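Local coordinates for protein phosphoribosylformylglycinamidine synthase 2 (Thermus thermophilus, PDB 3VIU) that is a PurM-like (AIR synthase related) synthase subunit that binds adenosine-5'-diphosphate and magnesium, at residues 499-502 / 503-507; 370-373 / 374-378. All blocks are in the same frame, centred on the assembly; numbering follows the deposited sequence.

Interaction 1: residues 499-502 / 503-507; sequences HELA and ETIAG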
ATOM      1  N   HIS A 499       7.734  20.800   1.154  1.00 19.42           N
ATOM      2  CA  HIS A 499       8.967  20.282   1.713  1.00 19.48           C
ATOM      3  C   HIS A 499       8.780  18.825   2.144  1.00 19.16           C
ATOM      4  O   HIS A 499       9.612  17.969   1.853  1.00 18.71           O
ATOM      5  CB  HIS A 499       9.403  21.140   2.897  1.00 19.10           C
ATOM      6  CG  HIS A 499      10.689  20.699   3.519  1.00 21.07           C
ATOM      7  ND1 HIS A 499      10.738  19.910   4.646  1.00 21.31           N
ATOM      8  CD2 HIS A 499      11.975  20.931   3.163  1.00 20.48           C
ATOM      9  CE1 HIS A 499      11.999  19.675   4.962  1.00 21.32           C
ATOM     10  NE2 HIS A 499      12.769  20.283   4.077  1.00 21.56           N
ATOM     11  N   GLU A 500       7.676  18.544   2.823  1.00 19.07           N
ATOM     12  CA  GLU A 500       7.404  17.186   3.272  1.00 17.68           C
ATOM     13  C   GLU A 500       7.262  16.235   2.082  1.00 17.27           C
ATOM     14  O   GLU A 500       7.724  15.094   2.128  1.00 16.61           O
ATOM     15  CB  GLU A 500       6.143  17.171   4.132  1.00 15.29           C
ATOM     16  CG  GLU A 500       6.254  18.076   5.339  1.00 15.95           C
ATOM     17  CD  GLU A 500       5.033  18.041   6.228  1.00 15.60           C
ATOM     18  OE1 GLU A 500       3.912  18.175   5.709  1.00 16.37           O
ATOM     19  OE2 GLU A 500       5.194  17.896   7.456  1.00 19.65           O
ATOM     20  N   LEU A 501       6.631  16.713   1.014  1.00 16.73           N
ATOM     21  CA  LEU A 501       6.451  15.899  -0.177  1.00 16.83           C
ATOM     22  C   LEU A 501       7.807  15.641  -0.809  1.00 16.37           C
ATOM     23  O   LEU A 501       8.112  14.528  -1.219  1.00 17.62           O
ATOM     24  CB  LEU A 501       5.548  16.612  -1.185  1.00 17.93           C
ATOM     25  CG  LEU A 501       5.430  15.963  -2.572  1.00 19.32           C
ATOM     26  CD1 LEU A 501       4.755  14.591  -2.475  1.00 18.62           C
ATOM     27  CD2 LEU A 501       4.631  16.880  -3.483  1.00 18.69           C
ATOM     28  N   ALA A 502       8.624  16.681  -0.874  1.00 15.52           N
ATOM     29  CA  ALA A 502       9.937  16.570  -1.472  1.00 14.99           C
ATOM     30  C   ALA A 502      10.836  15.639  -0.662  1.00 15.19           C
ATOM     31  O   ALA A 502      11.491  14.765  -1.235  1.00 14.96           O
ATOM     32  CB  ALA A 502      10.565  17.960  -1.609  1.00 14.94           C
ATOM     33  N   GLU A 503      10.868  15.819   0.659  1.00 13.38           N
ATOM     34  CA  GLU A 503      11.699  14.970   1.513  1.00 13.45           C
ATOM     35  C   GLU A 503      11.218  13.516   1.495  1.00 14.63           C
ATOM     36  O   GLU A 503      12.022  12.585   1.553  1.00 14.46           O
ATOM     37  CB  GLU A 503      11.689  15.484   2.952  1.00 15.74           C
ATOM     38  CG  GLU A 503      12.451  16.780   3.165  1.00 17.78           C
ATOM     39  CD  GLU A 503      13.938  16.583   3.067  1.00 19.96           C
ATOM     40  OE1 GLU A 503      14.550  17.078   2.098  1.00 21.05           O
ATOM     41  OE2 GLU A 503      14.494  15.916   3.965  1.00 24.51           O
ATOM     42  N   THR A 504       9.904  13.324   1.423  1.00 12.87           N
ATOM     43  CA  THR A 504       9.349  11.983   1.394  1.00 11.62           C
ATOM     44  C   THR A 504       9.852  11.277   0.141  1.00 11.73           C
ATOM     45  O   THR A 504      10.350  10.156   0.204  1.00 13.69           O
ATOM     46  CB  THR A 504       7.807  12.025   1.396  1.00 11.12           C
ATOM     47  OG1 THR A 504       7.353  12.576   2.642  1.00 11.40           O
ATOM     48  CG2 THR A 504       7.223  10.622   1.217  1.00  9.68           C
ATOM     49  N   ILE A 505       9.740  11.938  -1.003  1.00 10.98           N
ATOM     50  CA  ILE A 505      10.211  11.334  -2.235  1.00 11.55           C
ATOM     51  C   ILE A 505      11.734  11.096  -2.223  1.00 13.16           C
ATOM     52  O   ILE A 505      12.205  10.057  -2.687  1.00 11.17           O
ATOM     53  CB  ILE A 505       9.795  12.179  -3.453  1.00 10.96           C
ATOM     54  CG1 ILE A 505       8.269  12.073  -3.632  1.00 11.76           C
ATOM     55  CG2 ILE A 505      10.551  11.712  -4.699  1.00 10.77           C
ATOM     56  CD1 ILE A 505       7.700  12.747  -4.876  1.00 10.78           C
ATOM     57  N   ALA A 506      12.501  12.040  -1.681  1.00 12.69           N
ATOM     58  CA  ALA A 506      13.949  11.871  -1.619  1.00 14.22           C
ATOM     59  C   ALA A 506      14.268  10.688  -0.703  1.00 14.99           C
ATOM     60  O   ALA A 506      15.221   9.948  -0.939  1.00 16.69           O
ATOM     61  CB  ALA A 506      14.620  13.147  -1.096  1.00 12.39           C
ATOM     62  N   GLY A 507      13.464  10.513   0.339  1.00 14.20           N
ATOM     63  CA  GLY A 507      13.681   9.408   1.250  1.00 14.70           C
ATOM     64  C   GLY A 507      13.581   8.062   0.549  1.00 14.83           C
ATOM     65  O   GLY A 507      14.446   7.205   0.718  1.00 15.27           O
TER
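Glu503 lays its CG over one face of the His499 ring, 3.7 Å from the ring centroid and 24° off the normal, which makes a CH-pi contact displaced toward the rim. Setting CG beside the backbone N (chi1 -71°) brings the methylene back to the ring, and the bend at chi2 turns the carboxylate outward, toward its salt-bridge partner Arg459; the carboxylate plane lies 8° from that of the imidazole. The backbone N of Glu503 meets His499 O at 2.8 Å, the first of four i to i+4 bonds here.

Thr504 turns OG1 back onto Glu500 O at 2.6 Å, while its own N donates to the same oxygen at 2.9 Å; the two donors arrive from opposite faces of the carbonyl plane. Ile505 follows, its CD1 4.2 Å from Leu501 CD1 on the side that packs against Leu50 of helix 48-51, and Ala506 N continues the pattern on Ala502 O at 2.9 Å.

All this lies on the helix of a beta-alpha-beta unit, between strands 479-488 and 519-525. By donating to Glu500 O, the buried Thr504 hydroxyl uses its proton within its own helix.

Interaction 2: residues 370-373 / 374-378; sequences GRED and PEVRR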
ATOM      1  N   GLY A 370      10.434  24.452  -1.211  1.00 28.28           N
ATOM      2  CA  GLY A 370      10.041  23.952   0.084  1.00 24.05           C
ATOM      3  C   GLY A 370      10.885  24.562   1.181  1.00 22.15           C
ATOM      4  O   GLY A 370      12.002  25.024   0.947  1.00 17.84           O
ATOM      5  N   ARG A 371      10.320  24.586   2.378  1.00 22.72           N
ATOM      6  CA  ARG A 371      11.000  25.096   3.558  1.00 23.81           C
ATOM      7  C   ARG A 371      10.383  24.362   4.730  1.00 24.13           C
ATOM      8  O   ARG A 371       9.158  24.354   4.900  1.00 24.17           O
ATOM      9  CB  ARG A 371      10.796  26.605   3.738  1.00 25.24           C
ATOM     10  CG  ARG A 371      11.701  27.180   4.816  1.00 27.74           C
ATOM     11  CD  ARG A 371      11.556  28.682   4.987  1.00 30.96           C
ATOM     12  NE  ARG A 371      10.542  29.023   5.973  1.00 35.87           N
ATOM     13  CZ  ARG A 371       9.370  29.571   5.677  1.00 40.28           C
ATOM     14  NH1 ARG A 371       9.068  29.842   4.409  1.00 41.41           N
ATOM     15  NH2 ARG A 371       8.502  29.849   6.648  1.00 40.11           N
ATOM     16  N   GLU A 372      11.229  23.741   5.538  1.00 23.06           N
ATOM     17  CA  GLU A 372      10.736  22.992   6.678  1.00 23.30           C
ATOM     18  C   GLU A 372      10.000  23.821   7.731  1.00 21.77           C
ATOM     19  O   GLU A 372      10.405  24.933   8.074  1.00 20.80           O
ATOM     20  CB  GLU A 372      11.884  22.228   7.343  1.00 22.95           C
ATOM     21  CG  GLU A 372      11.439  21.448   8.555  1.00 23.71           C
ATOM     22  CD  GLU A 372      12.453  20.422   8.996  1.00 25.62           C
ATOM     23  OE1 GLU A 372      13.628  20.796   9.215  1.00 22.87           O
ATOM     24  OE2 GLU A 372      12.063  19.240   9.125  1.00 25.79           O
ATOM     25  N   ASP A 373       8.904  23.253   8.224  1.00 20.68           N
ATOM     26  CA  ASP A 373       8.087  23.860   9.267  1.00 20.08           C
ATOM     27  C   ASP A 373       9.009  23.985  10.497  1.00 21.26           C
ATOM     28  O   ASP A 373       9.486  22.982  11.040  1.00 18.90           O
ATOM     29  CB  ASP A 373       6.894  22.933   9.541  1.00 19.39           C
ATOM     30  CG  ASP A 373       5.988  23.429  10.650  1.00 20.73           C
ATOM     31  OD1 ASP A 373       4.888  22.862  10.783  1.00 23.40           O
ATOM     32  OD2 ASP A 373       6.360  24.362  11.391  1.00 23.05           O
ATOM     33  N   PRO A 374       9.287  25.222  10.938  1.00 19.89           N
ATOM     34  CA  PRO A 374      10.165  25.407  12.096  1.00 21.95           C
ATOM     35  C   PRO A 374       9.773  24.606  13.334  1.00 21.83           C
ATOM     36  O   PRO A 374      10.633  24.223  14.126  1.00 21.03           O
ATOM     37  CB  PRO A 374      10.133  26.924  12.328  1.00 20.26           C
ATOM     38  CG  PRO A 374       8.804  27.337  11.753  1.00 21.99           C
ATOM     39  CD  PRO A 374       8.727  26.508  10.490  1.00 19.25           C
ATOM     40  N   GLU A 375       8.481  24.344  13.495  1.00 21.71           N
ATOM     41  CA  GLU A 375       8.025  23.588  14.655  1.00 23.25           C
ATOM     42  C   GLU A 375       8.442  22.131  14.555  1.00 21.14           C
ATOM     43  O   GLU A 375       8.703  21.483  15.569  1.00 22.22           O
ATOM     44  CB  GLU A 375       6.503  23.703  14.813  1.00 25.45           C
ATOM     45  CG  GLU A 375       6.054  25.140  15.014  1.00 32.11           C
ATOM     46  CD  GLU A 375       6.797  25.833  16.158  1.00 34.36           C
ATOM     47  OE1 GLU A 375       6.995  27.068  16.076  1.00 32.38           O
ATOM     48  OE2 GLU A 375       7.173  25.138  17.134  1.00 36.73           O
ATOM     49  N   VAL A 376       8.502  21.612  13.337  1.00 19.73           N
ATOM     50  CA  VAL A 376       8.936  20.234  13.151  1.00 20.34           C
ATOM     51  C   VAL A 376      10.403  20.136  13.586  1.00 20.63           C
ATOM     52  O   VAL A 376      10.781  19.211  14.302  1.00 22.00           O
ATOM     53  CB  VAL A 376       8.804  19.791  11.675  1.00 19.58           C
ATOM     54  CG1 VAL A 376       9.506  18.463  11.459  1.00 17.81           C
ATOM     55  CG2 VAL A 376       7.332  19.670  11.311  1.00 20.52           C
ATOM     56  N   ARG A 377      11.218  21.100  13.165  1.00 20.29           N
ATOM     57  CA  ARG A 377      12.629  21.114  13.524  1.00 20.95           C
ATOM     58  C   ARG A 377      12.768  21.245  15.042  1.00 21.85           C
ATOM     59  O   ARG A 377      13.491  20.480  15.684  1.00 22.63           O
ATOM     60  CB  ARG A 377      13.338  22.280  12.822  1.00 21.24           C
ATOM     61  CG  ARG A 377      14.863  22.291  12.976  1.00 25.14           C
ATOM     62  CD  ARG A 377      15.492  23.435  12.187  1.00 28.61           C
ATOM     63  NE  ARG A 377      16.953  23.404  12.216  1.00 32.40           N
ATOM     64  CZ  ARG A 377      17.740  24.227  11.521  1.00 34.44           C
ATOM     65  NH1 ARG A 377      17.206  25.153  10.733  1.00 33.64           N
ATOM     66  NH2 ARG A 377      19.063  24.130  11.616  1.00 32.66           N
ATOM     67  N   ARG A 378      12.061  22.214  15.614  1.00 21.52           N
ATOM     68  CA  ARG A 378      12.100  22.453  17.052  1.00 22.27           C
ATOM     69  C   ARG A 378      11.861  21.149  17.822  1.00 21.02           C
ATOM     70  O   ARG A 378      12.619  20.805  18.730  1.00 19.90           O
ATOM     71  CB  ARG A 378      11.037  23.484  17.425  1.00 25.31           C
ATOM     72  CG  ARG A 378      11.115  24.016  18.835  1.00 30.47           C
ATOM     73  CD  ARG A 378       9.930  24.936  19.104  1.00 36.41           C
ATOM     74  NE  ARG A 378      10.092  25.721  20.326  1.00 41.51           N
ATOM     75  CZ  ARG A 378      10.360  25.205  21.523  1.00 42.71           C
ATOM     76  NH1 ARG A 378      10.504  23.891  21.667  1.00 42.06           N
ATOM     77  NH2 ARG A 378      10.481  26.003  22.577  1.00 42.00           N
TER
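Asp373 and Glu375 meet through a capping bond: Glu375 N lies 3.0 Å from Asp373 OD2, with an N-H...O angle of 153°. The donor approaches from above the carboxylate plane, 48° out of it. What brings the oxygen there is a first torsion that sets CG beside the carbonyl carbon, opposite the backbone N (chi1 178°), and so swings the carboxylate toward the first turn. The other oxygen, OD1, is engaged by Arg534 in a salt bridge, leaving the two ends of the group held by different partners.

The closely packed part continues at Val376, the one buried residue among those that touch. Its CG2 comes within 3.7 Å of Asp373 CB, the two side chains crossing at about a right angle, and its CG1 stands 3.5 Å from OE2 of Glu372, which also touches His499 of helix 495-515. The capping bond from Glu375 N marks Asp373 as the N-cap of helix 374-380, with Pro374 as the first helical residue, a position where the missing N-H of proline costs no helical hydrogen bond. The backbone closure of this turn is less firm: Asp373 O receives Val376 N at 2.8 Å in a strongly bent, weak bond, and Arg377 N at 3.3 Å, also weakly.

The loose side lies at exposed Arg377 and Glu375. Arg377 CB is 3.9 Å from Glu372 OE1, yet the charged atoms do not meet: OE1 is 5.2 Å from Arg377 NE. Each finds its salt bridge further along the chain, Glu372 with Arg380 and Arg377 with Glu381. Glu375 touches Asp373 OD2 with CB and CG, while its own chain bends at chi2 and leads its carboxylate away, OE1 ending 5.4 Å from Asp373 OD2.

From the N terminus, the chain reaches interaction 2 first, where the loop after helix 357-361 turns into helix 374-380; interaction 1 follows within helix 495-515, in the second AIR synthase related N-terminal domain. Each is local and continuous, so neither encloses a long loop, and the two stand in series without nesting or crossing. In space they meet, with centres 13 Å apart: His499 CE1 lies 3.5 Å from Glu372 CB, and His499 CB packs at 3.6 Å on Arg371 N. Arg534 bridges both through salt bridges to Glu500 and Asp373, tying the surface segment 370-378 to the beta-alpha-beta helix.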